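Long-range contacts in cytidylate kinase-like family protein (Eubacterium ventriosum, PDB 3FDI), which is of unknown function but belongs to the cytidylate kinase-like family of P-loop NTPases and so may phosphorylate a nucleotide or similar small substrate: residues B[6-11]-B[99-104]; B[92-97]-B[110-115]; B[117-122]-B[194-199]. One frame throughout, in Å; residues are numbered along the deposited sequence.

Contact 1. Residues B[6-11]-B[99-104]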
loop_
_atom_site.group_PDB
_atom_site.type_symbol
_atom_site.label_atom_id
_atom_site.label_comp_id
_atom_site.label_asym_id
_atom_site.label_seq_id
_atom_site.Cartn_x
_atom_site.Cartn_y
_atom_site.Cartn_z
ATOM N N GLN B 6 8.157 17.996 28.752
ATOM C CA GLN B 6 9.275 18.835 28.229
ATOM C C GLN B 6 9.992 18.183 27.066
ATOM O O GLN B 6 10.005 18.764 26.028
ATOM C CB GLN B 6 10.318 19.272 29.277
ATOM C CG GLN B 6 11.551 19.965 28.637
ATOM C CD GLN B 6 12.232 20.994 29.554
ATOM O OE1 GLN B 6 12.087 20.975 30.783
ATOM N NE2 GLN B 6 12.980 21.906 28.941
ATOM N N ILE B 7 10.600 17.008 27.243
ATOM C CA ILE B 7 10.992 16.169 26.089
ATOM C C ILE B 7 10.358 14.780 26.089
ATOM O O ILE B 7 10.444 14.022 27.076
ATOM C CB ILE B 7 12.516 15.963 25.933
ATOM C CG1 ILE B 7 13.301 17.234 26.313
ATOM C CG2 ILE B 7 12.844 15.605 24.494
ATOM C CD1 ILE B 7 14.641 17.437 25.515
ATOM N N ILE B 8 9.717 14.452 24.970
ATOM C CA ILE B 8 9.182 13.108 24.732
ATOM C C ILE B 8 9.753 12.580 23.398
ATOM O O ILE B 8 9.659 13.259 22.394
ATOM C CB ILE B 8 7.642 13.111 24.716
ATOM C CG1 ILE B 8 7.095 13.851 25.944
ATOM C CG2 ILE B 8 7.123 11.727 24.724
ATOM C CD1 ILE B 8 5.642 14.119 25.915
ATOM N N ILE B 9 10.365 11.389 23.405
ATOM C CA ILE B 9 10.922 10.802 22.206
ATOM C C ILE B 9 10.212 9.513 21.901
ATOM O O ILE B 9 10.202 8.622 22.738
ATOM C CB ILE B 9 12.379 10.516 22.364
ATOM C CG1 ILE B 9 13.131 11.819 22.742
ATOM C CG2 ILE B 9 12.920 9.849 21.074
ATOM C CD1 ILE B 9 14.630 11.585 23.154
ATOM N N ALA B 10 9.584 9.437 20.725
ATOM C CA ALA B 10 8.761 8.295 20.300
ATOM C C ALA B 10 9.573 7.574 19.234
ATOM O O ALA B 10 9.943 8.164 18.208
ATOM C CB ALA B 10 7.443 8.748 19.750
ATOM N N ILE B 11 9.911 6.327 19.490
ATOM C CA ILE B 11 10.803 5.586 18.626
ATOM C C ILE B 11 10.050 4.451 18.055
ATOM O O ILE B 11 9.435 3.673 18.809
ATOM C CB ILE B 11 11.990 5.035 19.409
ATOM C CG1 ILE B 11 13.008 6.136 19.663
ATOM C CG2 ILE B 11 12.703 3.912 18.611
ATOM C CD1 ILE B 11 13.889 5.808 20.729
ATOM N N GLU B 99 5.457 14.768 32.021
ATOM C CA GLU B 99 6.687 14.033 32.205
ATOM C C GLU B 99 7.484 13.934 30.903
ATOM O O GLU B 99 6.914 13.922 29.798
ATOM C CB GLU B 99 6.352 12.638 32.714
ATOM C CG GLU B 99 7.569 11.810 33.019
ATOM C CD GLU B 99 7.258 10.446 33.592
ATOM O OE1 GLU B 99 6.120 9.942 33.411
ATOM O OE2 GLU B 99 8.173 9.876 34.227
ATOM N N SER B 100 8.800 13.837 31.051
ATOM C CA SER B 100 9.674 13.542 29.959
ATOM C C SER B 100 9.994 12.054 29.930
ATOM O O SER B 100 10.199 11.442 30.989
ATOM C CB SER B 100 10.944 14.312 30.104
ATOM O OG SER B 100 10.664 15.704 30.031
ATOM N N PHE B 101 10.032 11.471 28.724
ATOM C CA PHE B 101 10.309 10.043 28.563
ATOM C C PHE B 101 10.574 9.660 27.122
ATOM O O PHE B 101 10.335 10.434 26.198
ATOM C CB PHE B 101 9.154 9.138 29.137
ATOM C CG PHE B 101 7.796 9.403 28.530
ATOM C CD1 PHE B 101 7.349 8.688 27.414
ATOM C CD2 PHE B 101 6.969 10.373 29.066
ATOM C CE1 PHE B 101 6.094 8.932 26.853
ATOM C CE2 PHE B 101 5.709 10.646 28.510
ATOM C CZ PHE B 101 5.270 9.918 27.398
ATOM N N VAL B 102 11.097 8.444 26.984
ATOM C CA VAL B 102 11.274 7.773 25.718
ATOM C C VAL B 102 10.241 6.656 25.700
ATOM O O VAL B 102 10.044 5.947 26.697
ATOM C CB VAL B 102 12.687 7.162 25.577
ATOM C CG1 VAL B 102 12.795 6.425 24.266
ATOM C CG2 VAL B 102 13.790 8.243 25.695
ATOM N N ILE B 103 9.557 6.515 24.574
ATOM C CA ILE B 103 8.604 5.447 24.413
ATOM C C ILE B 103 8.876 4.761 23.067
ATOM O O ILE B 103 8.995 5.411 22.035
ATOM C CB ILE B 103 7.133 5.955 24.595
ATOM C CG1 ILE B 103 6.091 4.842 24.405
ATOM C CG2 ILE B 103 6.828 7.107 23.678
ATOM C CD1 ILE B 103 6.163 3.746 25.376
ATOM N N VAL B 104 9.022 3.451 23.116
ATOM C CA VAL B 104 9.233 2.655 21.929
ATOM C C VAL B 104 7.887 2.097 21.510
ATOM O O VAL B 104 7.165 1.520 22.336
ATOM C CB VAL B 104 10.188 1.495 22.234
ATOM C CG1 VAL B 104 10.263 0.543 21.044
ATOM C CG2 VAL B 104 11.596 2.048 22.605
#
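F101 and I8 meet side by side on one face of a parallel pair of strands, and the phenyl ring packs on a methyl of I8. Its CB leaves the backbone with CG held between the backbone N and the carbonyl carbon (chi1 57°), which lays the ring alongside I8 with one face turned to its CG2 methyl. CE1 and CZ both touch CG2 of I8; the CE1 to CG2 distance is 3.7 Å. That methyl stands over one ring face, 22° off the normal through the centroid, a CH-pi contact, while CB of I103 from the same strand lies in plane at the ring edge. Y35 meets the ring from strand 34-35 and K93 touches it from helix 81-95.

I8, I9, A10 and I11 pair in turn with F101, V102, I103 and V104 as parallel bridges, and the strand axes run 14° from parallel. Bonds alternate: F101 N to I7 O, I9 N to F101 O (3.0 Å), I103 N to I9 O (2.9 Å) and I11 N to I103 O, the last three nearly straight and the first more bent. CA-H...O contacts fill in between, for example I8 CA to F101 O at 3.3 Å.

Ahead of the strands, OG of S100 takes the N-H of I7 at 3.1 Å, so a side chain extends the backbone pairing. The other face carries I9, I11, V102 and V104; CD1 of I11 reaches CG1 of V102 at 3.8 Å beneath helix 19-30. Two adjacent parallel strands, with helices on both faces and strand order 2-3-1-4-5, form the centre of the P-loop kinase fold.

Contact 2. Residues B[92-97]-B[110-115]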
loop_
_atom_site.group_PDB
_atom_site.type_symbol
_atom_site.label_atom_id
_atom_site.label_comp_id
_atom_site.label_asym_id
_atom_site.label_seq_id
_atom_site.Cartn_x
_atom_site.Cartn_y
_atom_site.Cartn_z
ATOM N N LYS B 92 -1.679 10.605 29.333
ATOM C CA LYS B 92 -1.666 11.245 30.650
ATOM C C LYS B 92 -0.265 11.638 31.074
ATOM O O LYS B 92 -0.067 12.744 31.544
ATOM C CB LYS B 92 -2.278 10.344 31.733
ATOM C CG LYS B 92 -3.792 10.337 31.737
ATOM C CD LYS B 92 -4.362 9.464 32.886
ATOM C CE LYS B 92 -5.911 9.420 32.867
ATOM N NZ LYS B 92 -6.548 8.851 34.109
ATOM N N LYS B 93 0.689 10.720 30.939
ATOM C CA LYS B 93 2.055 11.018 31.317
ATOM C C LYS B 93 2.582 12.187 30.479
ATOM O O LYS B 93 3.241 13.087 31.017
ATOM C CB LYS B 93 2.971 9.798 31.189
ATOM C CG LYS B 93 2.733 8.693 32.211
ATOM C CD LYS B 93 2.971 9.163 33.654
ATOM C CE LYS B 93 3.355 8.002 34.558
ATOM N NZ LYS B 93 3.432 8.319 36.017
ATOM N N ALA B 94 2.307 12.188 29.177
ATOM C CA ALA B 94 2.737 13.317 28.355
ATOM C C ALA B 94 2.047 14.650 28.656
ATOM O O ALA B 94 2.718 15.676 28.708
ATOM C CB ALA B 94 2.585 13.008 26.875
ATOM N N ASN B 95 0.727 14.635 28.810
ATOM C CA ASN B 95 -0.079 15.857 28.643
ATOM C C ASN B 95 -0.605 16.431 29.915
ATOM O O ASN B 95 -0.826 17.629 30.005
ATOM C CB ASN B 95 -1.277 15.633 27.730
ATOM C CG ASN B 95 -0.869 15.357 26.323
ATOM O OD1 ASN B 95 0.299 15.561 25.936
ATOM N ND2 ASN B 95 -1.804 14.834 25.537
ATOM N N GLU B 96 -0.833 15.565 30.884
ATOM C CA GLU B 96 -1.349 15.988 32.160
ATOM C C GLU B 96 -0.223 16.067 33.201
ATOM O O GLU B 96 -0.142 17.045 33.916
ATOM C CB GLU B 96 -2.473 15.051 32.599
ATOM C CG GLU B 96 -3.640 14.996 31.595
ATOM C CD GLU B 96 -4.808 14.087 32.029
ATOM O OE1 GLU B 96 -4.740 13.436 33.117
ATOM O OE2 GLU B 96 -5.795 14.020 31.251
ATOM N N GLU B 97 0.652 15.068 33.270
ATOM C CA GLU B 97 1.743 15.083 34.247
ATOM C C GLU B 97 2.959 15.794 33.718
ATOM O O GLU B 97 3.876 16.088 34.483
ATOM C CB GLU B 97 2.154 13.662 34.641
ATOM C CG GLU B 97 1.100 12.890 35.406
ATOM C CD GLU B 97 1.556 11.482 35.762
ATOM O OE1 GLU B 97 0.704 10.575 35.781
ATOM O OE2 GLU B 97 2.763 11.270 36.013
ATOM N N GLU B 110 1.634 8.843 17.076
ATOM C CA GLU B 110 0.252 9.190 16.743
ATOM C C GLU B 110 -0.503 9.738 17.946
ATOM O O GLU B 110 -1.153 10.801 17.834
ATOM C CB GLU B 110 -0.493 8.005 16.157
ATOM C CG GLU B 110 -1.928 8.270 15.765
ATOM C CD GLU B 110 -2.112 9.326 14.647
ATOM O OE1 GLU B 110 -1.160 9.595 13.862
ATOM O OE2 GLU B 110 -3.235 9.887 14.565
ATOM N N ILE B 111 -0.433 9.014 19.074
ATOM C CA ILE B 111 -1.052 9.448 20.338
ATOM C C ILE B 111 -0.634 10.881 20.803
ATOM O O ILE B 111 -1.475 11.642 21.313
ATOM C CB ILE B 111 -0.712 8.491 21.479
ATOM C CG1 ILE B 111 -1.339 7.119 21.227
ATOM C CG2 ILE B 111 -1.168 9.056 22.849
ATOM C CD1 ILE B 111 -0.946 6.158 22.276
ATOM N N LEU B 112 0.638 11.222 20.605
ATOM C CA LEU B 112 1.212 12.445 21.093
ATOM C C LEU B 112 1.445 13.453 19.985
ATOM O O LEU B 112 2.261 14.371 20.110
ATOM C CB LEU B 112 2.505 12.109 21.804
ATOM C CG LEU B 112 2.354 11.248 23.055
ATOM C CD1 LEU B 112 3.698 10.949 23.634
ATOM C CD2 LEU B 112 1.390 11.903 24.110
ATOM N N SER B 113 0.763 13.219 18.875
ATOM C CA SER B 113 0.572 14.185 17.798
ATOM C C SER B 113 0.463 15.658 18.205
ATOM O O SER B 113 1.161 16.512 17.709
ATOM C CB SER B 113 -0.744 13.865 17.095
ATOM O OG SER B 113 -0.514 12.973 16.061
ATOM N N ASP B 114 -0.465 15.971 19.068
ATOM C CA ASP B 114 -0.691 17.385 19.362
ATOM C C ASP B 114 0.312 17.940 20.387
ATOM O O ASP B 114 0.239 19.124 20.714
ATOM C CB ASP B 114 -2.112 17.612 19.860
ATOM C CG ASP B 114 -2.450 16.734 21.011
ATOM O OD1 ASP B 114 -2.108 15.534 20.923
ATOM O OD2 ASP B 114 -3.064 17.220 21.995
ATOM N N ASN B 115 1.231 17.121 20.898
ATOM C CA ASN B 115 2.138 17.611 21.900
ATOM C C ASN B 115 3.372 18.097 21.192
ATOM O O ASN B 115 4.098 17.301 20.647
ATOM C CB ASN B 115 2.478 16.545 22.912
ATOM C CG ASN B 115 3.141 17.108 24.131
ATOM O OD1 ASN B 115 4.121 17.848 24.031
ATOM N ND2 ASN B 115 2.632 16.750 25.305
#
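The amides of N95 and N115 join the end of helix 81-95 to the turn after helix 108-111. ND2 of N115 gives its N-H to OD1 of N95 at 2.7 Å, with 156° at the hydrogen, and arrives nearly along the C=O axis. The two amide planes are only 25° apart and OD1 lies close to the plane of the N115 amide, so the bond links two almost coplanar groups. Beside it, CB of A94 faces CD2 of L112. Their separation of 3.2 Å is tighter than usual for two carbons, so the detail of this pair is doubtful, although CD1 of L112 also comes within 4.0 Å of the same methyl.

The second shell fixes the N115 amide. N115 has CG anti to its backbone N (chi1 -166°), which carries the amide across to N95, and its OD1 accepts from the backbone N of N117; with both ends of the amide engaged, its rotation is set. L112 to N115 form a type I beta turn, closed by N115 N to L112 O at 3.0 Å. The piece belongs to the alpha/beta architecture of the P-loop kinases: strand 101-104 runs between the two helices along the chain, and A94, L112 and N115 all rest on I8 of strand 8-13, so the contact packs on the sheet face that carries I8, near the start of that strand.

Farther out, local bonds hold the chain of each segment. K92 O receives both E96 N and E97 N, while OE2 of E97 offers its syn lone pair to NZ of K93, a salt bridge of 3.0 Å. On the other segment, E110 O accepts S113 N and S113 OG, both from the same face of its plane, the hydroxyl bond measuring 2.9 Å.

Contact 3. Residues B[117-122]-B[194-199]; sequences NMISAF and KYIDSR
Y195 meets I119 first, as the last turns of helix 185-197 pass strand 118-125. With CG anti to the backbone N (chi1 -173°), its ring extends toward the strand, and CD2 lies 3.9 Å from CG2 of I119; CE2 is equally near, and the methyl approaches obliquely. The phenol is directed onward: its OH hydrogen-bonds to K179 O of the second subunit, so the residue that packs on I119 also reaches the neighbouring subunit.

I196 follows, its CG1 4.1 Å from CD1 of I119. It also packs against I7 and I9, which places the helix over the face of the sheet at strands 8-13 and 118-125. At S198 the chain leaves helical geometry, S198 N bonding back to K194 O at 3.0 Å.

R199, the last modelled residue, then folds back toward the strand. Its chain bends at chi3 (133°), bringing one face of the guanidinium against CD1 of I119. That methyl is 3.3 Å from NH2 and 3.5 Å from CZ of R199, while CG1 lies nearer NE. NH1 makes a weak bond to I196 O (2.7 Å, 116° at the hydrogen), and that oxygen sits in plane at the guanidinium edge. NH2 is 3.6 Å from N117 O without forming a hydrogen bond.

I119 thus packs against an aromatic ring, an aliphatic chain and the flat face of a cation in this contact. No hydrogen bond crosses between these segments, so the contact rests on apolar and methyl-on-guanidinium packing, with the arginine's polar edge turned to the helix end.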
loop_
_atom_site.group_PDB
_atom_site.type_symbol
_atom_site.label_atom_id
_atom_site.label_comp_id
_atom_site.label_asym_id
_atom_site.label_seq_id
_atom_site.Cartn_x
_atom_site.Cartn_y
_atom_site.Cartn_z
ATOM N N ASN B 117 6.154 19.175 22.231
ATOM C CA ASN B 117 7.378 18.644 22.824
ATOM C C ASN B 117 7.797 17.215 22.418
ATOM O O ASN B 117 8.801 16.680 22.918
ATOM C CB ASN B 117 7.191 18.693 24.331
ATOM C CG ASN B 117 6.987 20.110 24.798
ATOM O OD1 ASN B 117 7.580 21.008 24.239
ATOM N ND2 ASN B 117 6.200 20.313 25.818
HETATM N N MSE B 118 7.029 16.597 21.530
HETATM C CA MSE B 118 7.319 15.241 21.128
HETATM C C MSE B 118 8.084 15.275 19.795
HETATM O O MSE B 118 7.736 15.993 18.886
HETATM C CB MSE B 118 6.025 14.409 21.072
HETATM C CG MSE B 118 6.258 12.920 20.737
HETATM SE SE MSE B 118 6.477 12.573 18.802
HETATM C CE MSE B 118 4.750 13.156 18.279
ATOM N N ILE B 119 9.161 14.509 19.738
ATOM C CA ILE B 119 9.899 14.192 18.508
ATOM C C ILE B 119 9.723 12.728 18.239
ATOM O O ILE B 119 9.651 11.938 19.177
ATOM C CB ILE B 119 11.365 14.449 18.759
ATOM C CG1 ILE B 119 11.542 15.884 19.261
ATOM C CG2 ILE B 119 12.122 14.230 17.535
ATOM C CD1 ILE B 119 11.549 16.050 20.889
ATOM N N SER B 120 9.731 12.335 16.978
ATOM C CA SER B 120 9.728 10.921 16.656
ATOM C C SER B 120 10.786 10.536 15.659
ATOM O O SER B 120 11.121 11.274 14.763
ATOM C CB SER B 120 8.372 10.492 16.114
ATOM O OG SER B 120 8.068 11.237 14.956
ATOM N N ALA B 121 11.250 9.308 15.774
ATOM C CA ALA B 121 12.367 8.826 14.996
ATOM C C ALA B 121 12.064 7.375 14.694
ATOM O O ALA B 121 11.568 6.622 15.588
ATOM C CB ALA B 121 13.690 9.004 15.801
ATOM N N PHE B 122 12.284 6.980 13.438
ATOM C CA PHE B 122 12.180 5.568 13.054
ATOM C C PHE B 122 13.574 5.031 12.754
ATOM O O PHE B 122 14.280 5.598 11.946
ATOM C CB PHE B 122 11.229 5.418 11.880
ATOM C CG PHE B 122 10.946 3.974 11.507
ATOM C CD1 PHE B 122 11.527 3.416 10.374
ATOM C CD2 PHE B 122 10.046 3.233 12.247
ATOM C CE1 PHE B 122 11.334 2.121 10.053
ATOM C CE2 PHE B 122 9.803 1.895 11.925
ATOM C CZ PHE B 122 10.442 1.316 10.853
ATOM N N LYS B 194 20.984 15.931 18.260
ATOM C CA LYS B 194 21.174 17.179 17.525
ATOM C C LYS B 194 19.842 17.711 17.015
ATOM O O LYS B 194 19.542 18.890 17.168
ATOM C CB LYS B 194 22.129 16.929 16.354
ATOM C CG LYS B 194 22.463 18.146 15.450
ATOM C CD LYS B 194 23.592 17.756 14.482
ATOM C CE LYS B 194 24.475 18.905 14.007
ATOM N NZ LYS B 194 25.321 19.564 15.031
ATOM N N TYR B 195 19.016 16.841 16.423
ATOM C CA TYR B 195 17.694 17.269 15.993
ATOM C C TYR B 195 16.943 17.921 17.169
ATOM O O TYR B 195 16.423 19.061 17.080
ATOM C CB TYR B 195 16.894 16.072 15.431
ATOM C CG TYR B 195 15.580 16.433 14.800
ATOM C CD1 TYR B 195 15.471 16.616 13.419
ATOM C CD2 TYR B 195 14.447 16.585 15.556
ATOM C CE1 TYR B 195 14.272 16.919 12.825
ATOM C CE2 TYR B 195 13.224 16.911 14.946
ATOM C CZ TYR B 195 13.164 17.067 13.577
ATOM O OH TYR B 195 11.981 17.390 12.952
ATOM N N ILE B 196 16.919 17.206 18.283
ATOM C CA ILE B 196 16.126 17.614 19.469
ATOM C C ILE B 196 16.615 18.935 20.033
ATOM O O ILE B 196 15.813 19.845 20.298
ATOM C CB ILE B 196 16.165 16.516 20.619
ATOM C CG1 ILE B 196 15.474 15.242 20.156
ATOM C CG2 ILE B 196 15.541 17.034 21.882
ATOM C CD1 ILE B 196 15.782 14.054 20.999
ATOM N N ASP B 197 17.936 19.045 20.186
ATOM C CA ASP B 197 18.536 20.208 20.819
ATOM C C ASP B 197 18.600 21.439 19.906
ATOM O O ASP B 197 18.783 22.540 20.359
ATOM C CB ASP B 197 19.943 19.867 21.336
ATOM C CG ASP B 197 19.949 18.714 22.366
ATOM O OD1 ASP B 197 18.914 18.384 22.990
ATOM O OD2 ASP B 197 21.027 18.119 22.545
ATOM N N SER B 198 18.436 21.261 18.613
ATOM C CA SER B 198 18.458 22.394 17.701
ATOM C C SER B 198 17.019 22.799 17.384
ATOM O O SER B 198 16.750 23.493 16.433
ATOM C CB SER B 198 19.194 21.998 16.453
ATOM O OG SER B 198 18.385 21.102 15.749
ATOM N N ARG B 199 16.089 22.379 18.216
ATOM C CA ARG B 199 14.703 22.750 18.050
ATOM C C ARG B 199 14.289 23.573 19.284
ATOM O O ARG B 199 14.864 24.662 19.534
ATOM C CB ARG B 199 13.909 21.470 17.872
ATOM C CG ARG B 199 12.493 21.469 18.381
ATOM C CD ARG B 199 11.918 20.090 18.288
ATOM N NE ARG B 199 11.236 19.704 19.532
ATOM C CZ ARG B 199 11.843 19.525 20.709
ATOM N NH1 ARG B 199 13.155 19.693 20.841
ATOM N NH2 ARG B 199 11.133 19.166 21.766
#

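Contact 1 and contact 3 are both built on the central parallel sheet: strand 8-13 lies between strands 101-104 and 118-125, and backbone bonds between I8, A10 and I119 tie them together. Their centres are about 10 Å apart, as are those of contacts 1 and 2, while contacts 2 and 3 lie about 15 Å apart. Along the chain, contacts 1 and 2 interleave, because helix 81-95, strand 101-104 and helix 108-111 are consecutive; contact 3 opens after both have closed. Helix 81-95 lies on the I8 side of the sheet and helix 185-197 on the I9 side, so distant parts of the chain form a single core.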